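Local structure of fructose-bisphosphate aldolase (Slackia heliotrinireducens, 4MOZ) at residues L145-E150 / T154-A159; G196-A201 / A227-A232. The protein is a member of the DeoC/LacD family of aldolases, folded as a TIM barrel of eight parallel strands and assembled from several copies of one chain. All blocks are in the same frame, centred on the assembly; numbering follows the deposited sequence.

Contact 1. Residues L145-E150 / T154-A159; sequences LYLGSE and TMLAEA
Leu145 and Met155, a selenomethionine, bring the two backbones nearest each other, CA to CA 5.8 Å, where the chain leaves strand 138-145, passes through a type II beta turn from Tyr146 to Ser149 and returns as helix 152-168. No hydrogen bond joins the segments; the contact is apolar. Met155 CG lies beside its backbone N and the chain runs on extended (chi2 174°), which carries SE to the Tyr146 ring; the bend at chi3 (-72°) then turns CE to the ring edge, in plane. SE stands 3.4 Å from Tyr146 CD2, and the line from SE to the ring centroid is 68° off the ring normal, an oblique Met-aromatic contact. CE also comes within 4.3 Å of Ser149 CB, whose hydroxyl is held by the carbonyl of Pro117. Leu145 lies along the helix from Met155 to Ala159: its CD2 is 3.7 Å from Met155 O and 3.8 Å from Leu156 CD2, and, one turn on, both its methyls touch Ala159 CB. Leu147 reaches Leu156 at about a right angle, CD2 to CD2 4.2 Å. Leu156 also packs on Ser105 of the second subunit. Strand, tight turn and returning helix form a beta-alpha connection of the TIM barrel.

Contact 2. Residues G196-A201 / A227-A232; sequences GAAGVA and AVASAA
Helical backbone torsions at Ala198 (phi -61°, psi -42°) and similar ones at Ala229 set the two methyl groups between neighbouring helices, and with no side-chain torsion to adjust, the backbone alone places them. The Ala198 methyl points at the other helix and meets both the main chain and the side chain of Ala229: its CB is 3.4 Å from Ala229 O and 4.0 Å from Ala229 CB. Gly199, next to Ala198, lies by Ala232, one turn beyond Ala229, their CA atoms 5.0 Å apart. Here the glycine offers its bare backbone, and Gly199 CA comes to 3.7 Å from Ala232 O. The contact is therefore built of methyls, a glycine and carbonyl oxygens, and no hydrogen bond crosses it. Ala232 O instead accepts one from Lys45 NZ of the second subunit. Towards the barrel, both Ala198 and Ala229 touch Leu238 of strand 237-240. Small residues on both partners permit this close approach of backbones. The arrangement is that of consecutive outer helices of a TIM barrel, 191-204 and 222-232, packed side by side over the sheet.

In the fold
Contact 1 precedes contact 2 along the chain, and their centres lie about 17 Å apart. The first joins the end of strand 138-145 and the loop after it to the following helix; the second joins two later helices of the outer layer, 191-204 and 222-232. They meet directly where the Leu147 side chain packs on helix 191-204, with Leu147 CD1 3.8 Å from Val200 CG2. Strand 172-177 is shared ground too, since Ile177 touches Leu145 and Leu147 from contact 1 and Ala197 and Ala201 from contact 2. Together the contacts trace successive beta-alpha units around one barrel, and both also touch the second subunit, so this side of the barrel, loop and helices, contributes to the assembly.

Contact 1. Residues L145-E150 / T154-A159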
loop_
_atom_site.group_PDB
_atom_site.type_symbol
_atom_site.label_atom_id
_atom_site.label_comp_id
_atom_site.label_asym_id
_atom_site.label_seq_id
_atom_site.Cartn_x
_atom_site.Cartn_y
_atom_site.Cartn_z
ATOM N N LEU C 145 -0.350 11.261 17.069
ATOM C CA LEU C 145 0.942 10.973 16.435
ATOM C C LEU C 145 1.988 10.677 17.495
ATOM O O LEU C 145 2.128 11.440 18.452
ATOM C CB LEU C 145 1.439 12.151 15.593
ATOM C CG LEU C 145 0.652 12.619 14.375
ATOM C CD1 LEU C 145 -0.297 13.748 14.755
ATOM C CD2 LEU C 145 1.629 13.074 13.299
ATOM N N TYR C 146 2.715 9.573 17.322
ATOM C CA TYR C 146 3.873 9.279 18.159
ATOM C C TYR C 146 5.136 9.641 17.393
ATOM O O TYR C 146 5.668 8.834 16.634
ATOM C CB TYR C 146 3.897 7.808 18.612
ATOM C CG TYR C 146 2.572 7.337 19.170
ATOM C CD1 TYR C 146 2.169 7.678 20.466
ATOM C CD2 TYR C 146 1.708 6.569 18.396
ATOM C CE1 TYR C 146 0.943 7.258 20.968
ATOM C CE2 TYR C 146 0.485 6.146 18.888
ATOM C CZ TYR C 146 0.105 6.491 20.169
ATOM O OH TYR C 146 -1.117 6.065 20.643
ATOM N N LEU C 147 5.596 10.875 17.569
ATOM C CA LEU C 147 6.853 11.305 16.964
ATOM C C LEU C 147 7.986 10.491 17.557
ATOM O O LEU C 147 7.931 10.112 18.727
ATOM C CB LEU C 147 7.095 12.800 17.194
ATOM C CG LEU C 147 6.006 13.770 16.710
ATOM C CD1 LEU C 147 6.404 15.209 17.024
ATOM C CD2 LEU C 147 5.694 13.609 15.227
ATOM N N GLY C 148 8.993 10.197 16.741
ATOM C CA GLY C 148 10.146 9.430 17.197
ATOM C C GLY C 148 9.931 7.928 17.244
ATOM O O GLY C 148 10.860 7.181 17.545
ATOM N N SER C 149 8.704 7.482 16.971
ATOM C CA SER C 149 8.427 6.065 16.759
ATOM C C SER C 149 8.975 5.675 15.393
ATOM O O SER C 149 9.028 6.507 14.487
ATOM C CB SER C 149 6.920 5.796 16.797
ATOM O OG SER C 149 6.617 4.475 16.365
ATOM N N GLU C 150 9.365 4.415 15.233
ATOM C CA GLU C 150 9.778 3.921 13.916
ATOM C C GLU C 150 8.636 3.954 12.895
ATOM O O GLU C 150 8.875 3.845 11.697
ATOM C CB GLU C 150 10.394 2.523 14.018
ATOM C CG GLU C 150 11.779 2.556 14.645
ATOM C CD GLU C 150 12.487 1.219 14.640
ATOM O OE1 GLU C 150 11.933 0.238 14.095
ATOM O OE2 GLU C 150 13.607 1.159 15.187
ATOM N N THR C 154 4.263 6.977 8.825
ATOM C CA THR C 154 2.896 6.588 8.488
ATOM C C THR C 154 1.891 7.550 9.118
ATOM O O THR C 154 0.939 7.982 8.461
ATOM C CB THR C 154 2.602 5.146 8.943
ATOM O OG1 THR C 154 3.644 4.280 8.474
ATOM C CG2 THR C 154 1.264 4.663 8.393
HETATM N N MSE C 155 2.128 7.899 10.381
HETATM C CA MSE C 155 1.240 8.787 11.112
HETATM C C MSE C 155 1.348 10.235 10.644
HETATM O O MSE C 155 0.329 10.923 10.545
HETATM C CB MSE C 155 1.469 8.657 12.614
HETATM C CG MSE C 155 0.886 7.373 13.174
HETATM SE SE MSE C 155 1.310 7.070 15.044
HETATM C CE MSE C 155 3.209 6.641 14.871
ATOM N N LEU C 156 2.563 10.689 10.339
ATOM C CA LEU C 156 2.743 12.010 9.726
ATOM C C LEU C 156 1.916 12.159 8.444
ATOM O O LEU C 156 1.246 13.176 8.250
ATOM C CB LEU C 156 4.224 12.303 9.441
ATOM C CG LEU C 156 5.125 12.734 10.601
ATOM C CD1 LEU C 156 6.578 12.826 10.151
ATOM C CD2 LEU C 156 4.670 14.061 11.204
ATOM N N ALA C 157 1.965 11.135 7.591
ATOM C CA ALA C 157 1.259 11.126 6.307
ATOM C C ALA C 157 -0.253 11.096 6.482
ATOM O O ALA C 157 -0.972 11.805 5.782
ATOM C CB ALA C 157 1.715 9.946 5.460
ATOM N N GLU C 158 -0.738 10.269 7.407
ATOM C CA GLU C 158 -2.172 10.225 7.691
ATOM C C GLU C 158 -2.646 11.557 8.273
ATOM O O GLU C 158 -3.651 12.105 7.824
ATOM C CB GLU C 158 -2.529 9.060 8.625
ATOM C CG GLU C 158 -2.412 7.682 7.989
ATOM C CD GLU C 158 -2.830 6.539 8.907
ATOM O OE1 GLU C 158 -3.117 6.763 10.104
ATOM O OE2 GLU C 158 -2.873 5.389 8.421
ATOM N N ALA C 159 -1.903 12.092 9.243
ATOM C CA ALA C 159 -2.289 13.342 9.910
ATOM C C ALA C 159 -2.330 14.531 8.954
ATOM O O ALA C 159 -3.306 15.275 8.938
ATOM C CB ALA C 159 -1.382 13.639 11.094
#

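Contact 2. Residues G196-A201 / A227-A232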
loop_
_atom_site.group_PDB
_atom_site.type_symbol
_atom_site.label_atom_id
_atom_site.label_comp_id
_atom_site.label_asym_id
_atom_site.label_seq_id
_atom_site.Cartn_x
_atom_site.Cartn_y
_atom_site.Cartn_z
ATOM N N GLY C 196 8.825 20.713 20.866
ATOM C CA GLY C 196 8.958 20.134 19.528
ATOM C C GLY C 196 7.639 19.601 19.001
ATOM O O GLY C 196 7.238 19.899 17.868
ATOM N N ALA C 197 6.960 18.820 19.841
ATOM C CA ALA C 197 5.660 18.240 19.518
ATOM C C ALA C 197 4.640 19.325 19.186
ATOM O O ALA C 197 3.901 19.214 18.208
ATOM C CB ALA C 197 5.170 17.380 20.677
ATOM N N ALA C 198 4.618 20.378 20.000
ATOM C CA ALA C 198 3.710 21.500 19.794
ATOM C C ALA C 198 3.946 22.199 18.456
ATOM O O ALA C 198 2.990 22.552 17.763
ATOM C CB ALA C 198 3.824 22.490 20.942
ATOM N N GLY C 199 5.214 22.384 18.091
ATOM C CA GLY C 199 5.575 23.014 16.818
ATOM C C GLY C 199 5.190 22.199 15.591
ATOM O O GLY C 199 4.810 22.759 14.557
ATOM N N VAL C 200 5.280 20.876 15.703
ATOM C CA VAL C 200 4.906 19.986 14.600
ATOM C C VAL C 200 3.422 20.131 14.258
ATOM O O VAL C 200 3.053 20.204 13.078
ATOM C CB VAL C 200 5.259 18.511 14.905
ATOM C CG1 VAL C 200 4.605 17.565 13.904
ATOM C CG2 VAL C 200 6.769 18.321 14.909
ATOM N N ALA C 201 2.585 20.195 15.296
ATOM C CA ALA C 201 1.138 20.327 15.118
ATOM C C ALA C 201 0.773 21.547 14.277
ATOM O O ALA C 201 -0.131 21.480 13.436
ATOM C CB ALA C 201 0.440 20.379 16.462
ATOM N N ALA C 227 5.116 27.214 28.657
ATOM C CA ALA C 227 5.047 28.492 27.936
ATOM C C ALA C 227 5.853 28.476 26.634
ATOM O O ALA C 227 5.426 29.048 25.631
ATOM C CB ALA C 227 5.492 29.642 28.827
ATOM N N VAL C 228 7.008 27.813 26.660
ATOM C CA VAL C 228 7.854 27.667 25.475
ATOM C C VAL C 228 7.133 26.865 24.378
ATOM O O VAL C 228 7.218 27.199 23.191
ATOM C CB VAL C 228 9.211 27.019 25.844
ATOM C CG1 VAL C 228 10.049 26.743 24.604
ATOM C CG2 VAL C 228 9.973 27.914 26.810
ATOM N N ALA C 229 6.413 25.824 24.789
ATOM C CA ALA C 229 5.650 24.993 23.863
ATOM C C ALA C 229 4.460 25.744 23.268
ATOM O O ALA C 229 4.183 25.625 22.072
ATOM C CB ALA C 229 5.192 23.716 24.548
ATOM N N SER C 230 3.768 26.518 24.105
ATOM C CA SER C 230 2.646 27.331 23.647
ATOM C C SER C 230 3.107 28.364 22.624
ATOM O O SER C 230 2.377 28.678 21.681
ATOM C CB SER C 230 1.960 28.017 24.825
ATOM O OG SER C 230 1.300 27.061 25.639
ATOM N N ALA C 231 4.323 28.875 22.817
ATOM C CA ALA C 231 4.928 29.816 21.883
ATOM C C ALA C 231 5.263 29.119 20.565
ATOM O O ALA C 231 4.934 29.635 19.494
ATOM C CB ALA C 231 6.167 30.460 22.495
ATOM N N ALA C 232 5.886 27.940 20.654
ATOM C CA ALA C 232 6.262 27.145 19.476
ATOM C C ALA C 232 5.064 26.753 18.606
ATOM O O ALA C 232 5.177 26.689 17.380
ATOM C CB ALA C 232 7.037 25.908 19.895
#